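PDB 6S3Y: PlyP35 from Listeria phage P35, which is a phage endolysin, represented here by its C-terminal domain, which probably anchors the enzyme to the Listeria cell wall for cleavage. Local coordinates for residues A[7-19]-A[27-39]. Numbering follows the deposited sequence.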
loop_
_atom_site.group_PDB
_atom_site.type_symbol
_atom_site.label_atom_id
_atom_site.label_comp_id
_atom_site.label_asym_id
_atom_site.label_seq_id
_atom_site.Cartn_x
_atom_site.Cartn_y
_atom_site.Cartn_z
ATOM N N ASN A 7 -4.146 18.838 -1.681
ATOM C CA ASN A 7 -5.192 17.989 -1.063
ATOM C C ASN A 7 -5.056 16.589 -1.668
ATOM O O ASN A 7 -4.969 16.486 -2.897
ATOM C CB ASN A 7 -6.576 18.588 -1.274
ATOM C CG ASN A 7 -6.721 19.906 -0.543
ATOM O OD1 ASN A 7 -6.617 19.952 0.672
ATOM N ND2 ASN A 7 -6.983 20.966 -1.276
ATOM N N ILE A 8 -5.033 15.563 -0.827
ATOM C CA ILE A 8 -4.848 14.162 -1.286
ATOM C C ILE A 8 -5.969 13.309 -0.714
ATOM O O ILE A 8 -6.527 13.649 0.346
ATOM C CB ILE A 8 -3.462 13.612 -0.907
ATOM C CG1 ILE A 8 -3.331 13.362 0.599
ATOM C CG2 ILE A 8 -2.369 14.508 -1.439
ATOM C CD1 ILE A 8 -2.016 12.632 0.959
ATOM N N VAL A 9 -6.251 12.213 -1.400
ATOM C CA VAL A 9 -7.165 11.158 -0.903
ATOM C C VAL A 9 -6.454 9.815 -1.073
ATOM O O VAL A 9 -5.935 9.521 -2.172
ATOM C CB VAL A 9 -8.545 11.227 -1.591
ATOM C CG1 VAL A 9 -8.418 11.349 -3.078
ATOM C CG2 VAL A 9 -9.434 10.047 -1.221
ATOM N N ILE A 10 -6.400 9.052 0.013
ATOM C CA ILE A 10 -5.739 7.723 0.019
ATOM C C ILE A 10 -6.590 6.806 -0.881
ATOM O O ILE A 10 -7.839 6.823 -0.763
ATOM C CB ILE A 10 -5.538 7.212 1.454
ATOM C CG1 ILE A 10 -4.209 7.709 2.040
ATOM C CG2 ILE A 10 -5.597 5.682 1.516
ATOM C CD1 ILE A 10 -4.004 9.197 1.956
ATOM N N LYS A 11 -5.934 6.050 -1.753
ATOM C CA LYS A 11 -6.625 5.220 -2.784
ATOM C C LYS A 11 -7.482 4.137 -2.127
ATOM O O LYS A 11 -7.202 3.726 -0.970
ATOM C CB LYS A 11 -5.633 4.585 -3.753
ATOM C CG LYS A 11 -4.910 5.570 -4.654
ATOM C CD LYS A 11 -3.876 4.857 -5.539
ATOM C CE LYS A 11 -3.276 5.796 -6.552
ATOM N NZ LYS A 11 -2.141 5.189 -7.264
ATOM N N ASP A 12 -8.447 3.641 -2.895
ATOM C CA ASP A 12 -9.386 2.567 -2.489
ATOM C C ASP A 12 -8.799 1.204 -2.868
ATOM O O ASP A 12 -9.594 0.293 -3.255
ATOM C CB ASP A 12 -10.740 2.796 -3.190
ATOM C CG ASP A 12 -11.865 1.977 -2.574
ATOM O OD1 ASP A 12 -11.914 1.885 -1.323
ATOM O OD2 ASP A 12 -12.622 1.409 -3.360
ATOM N N VAL A 13 -7.475 1.027 -2.735
ATOM C CA VAL A 13 -6.761 -0.196 -3.242
ATOM C C VAL A 13 -5.838 -0.790 -2.169
ATOM O O VAL A 13 -5.435 -0.061 -1.202
ATOM C CB VAL A 13 -5.961 0.118 -4.516
ATOM C CG1 VAL A 13 -6.851 0.742 -5.593
ATOM C CG2 VAL A 13 -4.750 1.011 -4.221
ATOM N N GLY A 14 -5.536 -2.077 -2.330
ATOM C CA GLY A 14 -4.360 -2.756 -1.739
ATOM C C GLY A 14 -3.234 -2.818 -2.747
ATOM O O GLY A 14 -3.495 -2.843 -3.968
ATOM N N TYR A 15 -1.994 -2.883 -2.266
ATOM C CA TYR A 15 -0.790 -2.699 -3.105
ATOM C C TYR A 15 -0.122 -4.063 -3.309
ATOM O O TYR A 15 0.439 -4.605 -2.356
ATOM C CB TYR A 15 0.102 -1.634 -2.458
ATOM C CG TYR A 15 -0.626 -0.328 -2.336
ATOM C CD1 TYR A 15 -0.698 0.552 -3.401
ATOM C CD2 TYR A 15 -1.324 -0.027 -1.180
ATOM C CE1 TYR A 15 -1.425 1.722 -3.300
ATOM C CE2 TYR A 15 -2.055 1.151 -1.070
ATOM C CZ TYR A 15 -2.103 2.024 -2.137
ATOM O OH TYR A 15 -2.841 3.173 -2.055
ATOM N N PHE A 16 -0.238 -4.601 -4.517
ATOM C CA PHE A 16 0.425 -5.864 -4.935
ATOM C C PHE A 16 1.705 -5.470 -5.664
ATOM O O PHE A 16 1.646 -5.122 -6.862
ATOM C CB PHE A 16 -0.553 -6.693 -5.764
ATOM C CG PHE A 16 -0.147 -8.099 -6.111
ATOM C CD1 PHE A 16 0.066 -9.051 -5.121
ATOM C CD2 PHE A 16 -0.043 -8.483 -7.434
ATOM C CE1 PHE A 16 0.361 -10.361 -5.459
ATOM C CE2 PHE A 16 0.264 -9.795 -7.774
ATOM C CZ PHE A 16 0.459 -10.722 -6.782
ATOM N N GLN A 17 2.810 -5.407 -4.925
ATOM C CA GLN A 17 4.087 -4.795 -5.396
ATOM C C GLN A 17 4.983 -5.869 -6.006
ATOM O O GLN A 17 4.782 -7.060 -5.693
ATOM C CB GLN A 17 4.785 -4.085 -4.218
ATOM C CG GLN A 17 3.973 -2.969 -3.564
ATOM C CD GLN A 17 3.609 -1.857 -4.531
ATOM O OE1 GLN A 17 2.477 -1.784 -5.033
ATOM N NE2 GLN A 17 4.579 -1.001 -4.816
ATOM N N ASP A 18 5.961 -5.475 -6.826
ATOM C CA ASP A 18 6.887 -6.435 -7.484
ATOM C C ASP A 18 7.907 -6.962 -6.467
ATOM O O ASP A 18 8.626 -7.912 -6.815
ATOM C CB ASP A 18 7.537 -5.826 -8.729
ATOM C CG ASP A 18 8.410 -4.606 -8.489
ATOM O OD1 ASP A 18 8.383 -4.048 -7.385
ATOM O OD2 ASP A 18 9.104 -4.208 -9.435
ATOM N N LYS A 19 7.955 -6.392 -5.264
ATOM C CA LYS A 19 8.859 -6.800 -4.161
ATOM C C LYS A 19 8.104 -6.702 -2.858
ATOM O O LYS A 19 7.187 -5.880 -2.770
ATOM C CB LYS A 19 10.026 -5.825 -4.033
ATOM C CG LYS A 19 10.854 -5.648 -5.279
ATOM C CD LYS A 19 11.732 -4.447 -5.257
ATOM C CE LYS A 19 12.364 -4.246 -6.611
ATOM N NZ LYS A 19 13.322 -3.115 -6.548
ATOM N N SER A 27 3.963 -1.247 -8.529
ATOM C CA SER A 27 2.682 -1.967 -8.360
ATOM C C SER A 27 2.504 -2.935 -9.533
ATOM O O SER A 27 2.481 -2.498 -10.675
ATOM C CB SER A 27 1.534 -1.009 -8.232
ATOM O OG SER A 27 1.647 -0.281 -7.013
ATOM N N VAL A 28 2.432 -4.222 -9.252
ATOM C CA VAL A 28 1.975 -5.237 -10.250
ATOM C C VAL A 28 0.454 -5.094 -10.393
ATOM O O VAL A 28 -0.030 -5.116 -11.524
ATOM C CB VAL A 28 2.398 -6.647 -9.810
ATOM C CG1 VAL A 28 1.815 -7.701 -10.719
ATOM C CG2 VAL A 28 3.910 -6.766 -9.757
ATOM N N ARG A 29 -0.259 -4.951 -9.279
ATOM C CA ARG A 29 -1.706 -4.625 -9.246
ATOM C C ARG A 29 -1.966 -3.629 -8.112
ATOM O O ARG A 29 -1.332 -3.750 -7.050
ATOM C CB ARG A 29 -2.589 -5.854 -8.987
ATOM C CG ARG A 29 -2.563 -6.884 -10.099
ATOM C CD ARG A 29 -3.294 -6.477 -11.347
ATOM N NE ARG A 29 -3.331 -7.560 -12.329
ATOM C CZ ARG A 29 -2.421 -7.761 -13.272
ATOM N NH1 ARG A 29 -1.371 -6.974 -13.380
ATOM N NH2 ARG A 29 -2.549 -8.737 -14.147
ATOM N N GLN A 30 -2.904 -2.715 -8.326
ATOM C CA GLN A 30 -3.574 -1.941 -7.275
ATOM C C GLN A 30 -5.005 -2.448 -7.254
ATOM O O GLN A 30 -5.830 -1.957 -8.032
ATOM C CB GLN A 30 -3.352 -0.450 -7.543
ATOM C CG GLN A 30 -1.933 -0.028 -7.194
ATOM C CD GLN A 30 -1.668 1.446 -7.330
ATOM O OE1 GLN A 30 -2.574 2.240 -7.543
ATOM N NE2 GLN A 30 -0.393 1.808 -7.251
ATOM N N TRP A 31 -5.254 -3.445 -6.418
ATOM C CA TRP A 31 -6.534 -4.169 -6.367
ATOM C C TRP A 31 -7.544 -3.348 -5.562
ATOM O O TRP A 31 -7.292 -3.086 -4.364
ATOM C CB TRP A 31 -6.351 -5.551 -5.738
ATOM C CG TRP A 31 -5.792 -6.620 -6.632
ATOM C CD1 TRP A 31 -6.094 -6.889 -7.937
ATOM C CD2 TRP A 31 -4.883 -7.659 -6.220
ATOM N NE1 TRP A 31 -5.411 -7.994 -8.367
ATOM C CE2 TRP A 31 -4.680 -8.502 -7.327
ATOM C CE3 TRP A 31 -4.236 -7.956 -5.012
ATOM C CZ2 TRP A 31 -3.848 -9.613 -7.271
ATOM C CZ3 TRP A 31 -3.429 -9.064 -4.947
ATOM C CH2 TRP A 31 -3.243 -9.880 -6.060
ATOM N N LYS A 32 -8.690 -3.053 -6.175
ATOM C CA LYS A 32 -9.827 -2.374 -5.507
ATOM C C LYS A 32 -10.211 -3.149 -4.245
ATOM O O LYS A 32 -10.198 -4.410 -4.266
ATOM C CB LYS A 32 -11.003 -2.273 -6.485
ATOM C CG LYS A 32 -12.106 -1.332 -6.032
ATOM C CD LYS A 32 -13.196 -1.163 -7.075
ATOM C CE LYS A 32 -13.817 -2.482 -7.505
ATOM N NZ LYS A 32 -14.892 -2.298 -8.509
ATOM N N HIS A 33 -10.590 -2.418 -3.192
ATOM C CA HIS A 33 -11.204 -2.971 -1.956
ATOM C C HIS A 33 -12.194 -4.066 -2.356
ATOM O O HIS A 33 -12.976 -3.808 -3.268
ATOM C CB HIS A 33 -11.885 -1.866 -1.141
ATOM C CG HIS A 33 -12.273 -2.298 0.235
ATOM N ND1 HIS A 33 -13.580 -2.480 0.651
ATOM C CD2 HIS A 33 -11.496 -2.661 1.277
ATOM C CE1 HIS A 33 -13.576 -2.792 1.943
ATOM N NE2 HIS A 33 -12.310 -2.957 2.336
ATOM N N GLY A 34 -12.126 -5.234 -1.742
ATOM C CA GLY A 34 -13.090 -6.333 -1.972
ATOM C C GLY A 34 -12.706 -7.284 -3.099
ATOM O O GLY A 34 -13.367 -8.315 -3.216
ATOM N N THR A 35 -11.661 -7.011 -3.879
ATOM C CA THR A 35 -11.199 -7.954 -4.932
ATOM C C THR A 35 -10.890 -9.310 -4.282
ATOM O O THR A 35 -10.295 -9.323 -3.202
ATOM C CB THR A 35 -9.972 -7.442 -5.671
ATOM O OG1 THR A 35 -10.288 -6.155 -6.190
ATOM C CG2 THR A 35 -9.547 -8.353 -6.804
ATOM N N LYS A 36 -11.290 -10.413 -4.920
ATOM C CA LYS A 36 -10.987 -11.781 -4.443
ATOM C C LYS A 36 -9.777 -12.308 -5.223
ATOM O O LYS A 36 -9.747 -12.160 -6.455
ATOM C CB LYS A 36 -12.215 -12.691 -4.561
ATOM C CG LYS A 36 -13.346 -12.226 -3.647
ATOM C CD LYS A 36 -14.462 -13.223 -3.523
ATOM C CE LYS A 36 -15.405 -12.772 -2.434
ATOM N NZ LYS A 36 -16.359 -13.848 -2.160
ATOM N N VAL A 37 -8.812 -12.889 -4.500
ATOM C CA VAL A 37 -7.507 -13.294 -5.093
ATOM C C VAL A 37 -7.088 -14.623 -4.496
ATOM O O VAL A 37 -7.657 -15.074 -3.452
ATOM C CB VAL A 37 -6.443 -12.199 -4.853
ATOM C CG1 VAL A 37 -6.817 -10.896 -5.539
ATOM C CG2 VAL A 37 -6.191 -11.939 -3.373
ATOM N N LYS A 38 -6.058 -15.222 -5.106
ATOM C CA LYS A 38 -5.361 -16.389 -4.529
ATOM C C LYS A 38 -3.926 -15.954 -4.197
ATOM O O LYS A 38 -3.288 -15.315 -5.041
ATOM C CB LYS A 38 -5.407 -17.554 -5.517
ATOM C CG LYS A 38 -4.736 -18.845 -4.996
ATOM C CD LYS A 38 -4.639 -19.964 -6.018
ATOM C CE LYS A 38 -3.795 -19.621 -7.232
ATOM N NZ LYS A 38 -4.052 -20.558 -8.342
ATOM N N LEU A 39 -3.463 -16.301 -3.006
ATOM C CA LEU A 39 -2.164 -15.851 -2.468
ATOM C C LEU A 39 -1.513 -17.038 -1.754
ATOM O O LEU A 39 -2.210 -18.004 -1.446
ATOM C CB LEU A 39 -2.370 -14.681 -1.491
ATOM C CG LEU A 39 -2.879 -13.374 -2.088
ATOM C CD1 LEU A 39 -3.222 -12.380 -0.996
ATOM C CD2 LEU A 39 -1.918 -12.735 -3.067
#
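The Phe16 and Trp31 rings form an offset stack, their planes 28° apart: Trp31 CH2 lies over the centre of the Phe16 ring, and Phe16 CD1 comes within 3.5 Å of Trp31 CZ3. Phe16 CB and Arg29 CB rest toward the rim of that same indole face, while Val37 CG1 covers the opposite face. Arg29 N sits in plane at the edge of the Phe16 ring. The stack belongs to the antiparallel beta hairpin of strands 6-17 and 27-32, in a domain whose family is placed in the SH3 clan; Ile62 of strand 56-63 touches both rings. The first torsion of Phe16 sets CG anti to the backbone N, and Phe16 CD2 lies 3.9 Å from Val28 CG1.

The pairing slips by one residue between Phe16, opposite Arg29, and Gln17, opposite Ser27. This is a classic beta bulge: Val28 and Arg29 both face Phe16, whose carbonyl O accepts from Val28 N (2.7 Å) and Arg29 N (3.1 Å). The N-H...O angles, 131° from Val28 and 164° from Arg29, make the Val28 bond the more bent. Farther along, Gly14 and Trp31 exchange two backbone bonds, and His33 N donates to Asp12 O.

On the face that carries Tyr15 and Gln30, the Gln30 amide, turned steeply against the Tyr15 ring, takes Lys11 NZ on a lone pair of OE1 at 3.0 Å; the ammonium also reaches Tyr134 O. Gln30 NE2 donates to Ser27 OG (2.9 Å), and the two partners are consistent with this orientation of the amide. Ser27 OG, near the plane of the Tyr15 ring at its edge, passes the chain on, donating to an in-plane lone pair of Gln17 OE1 at 2.6 Å.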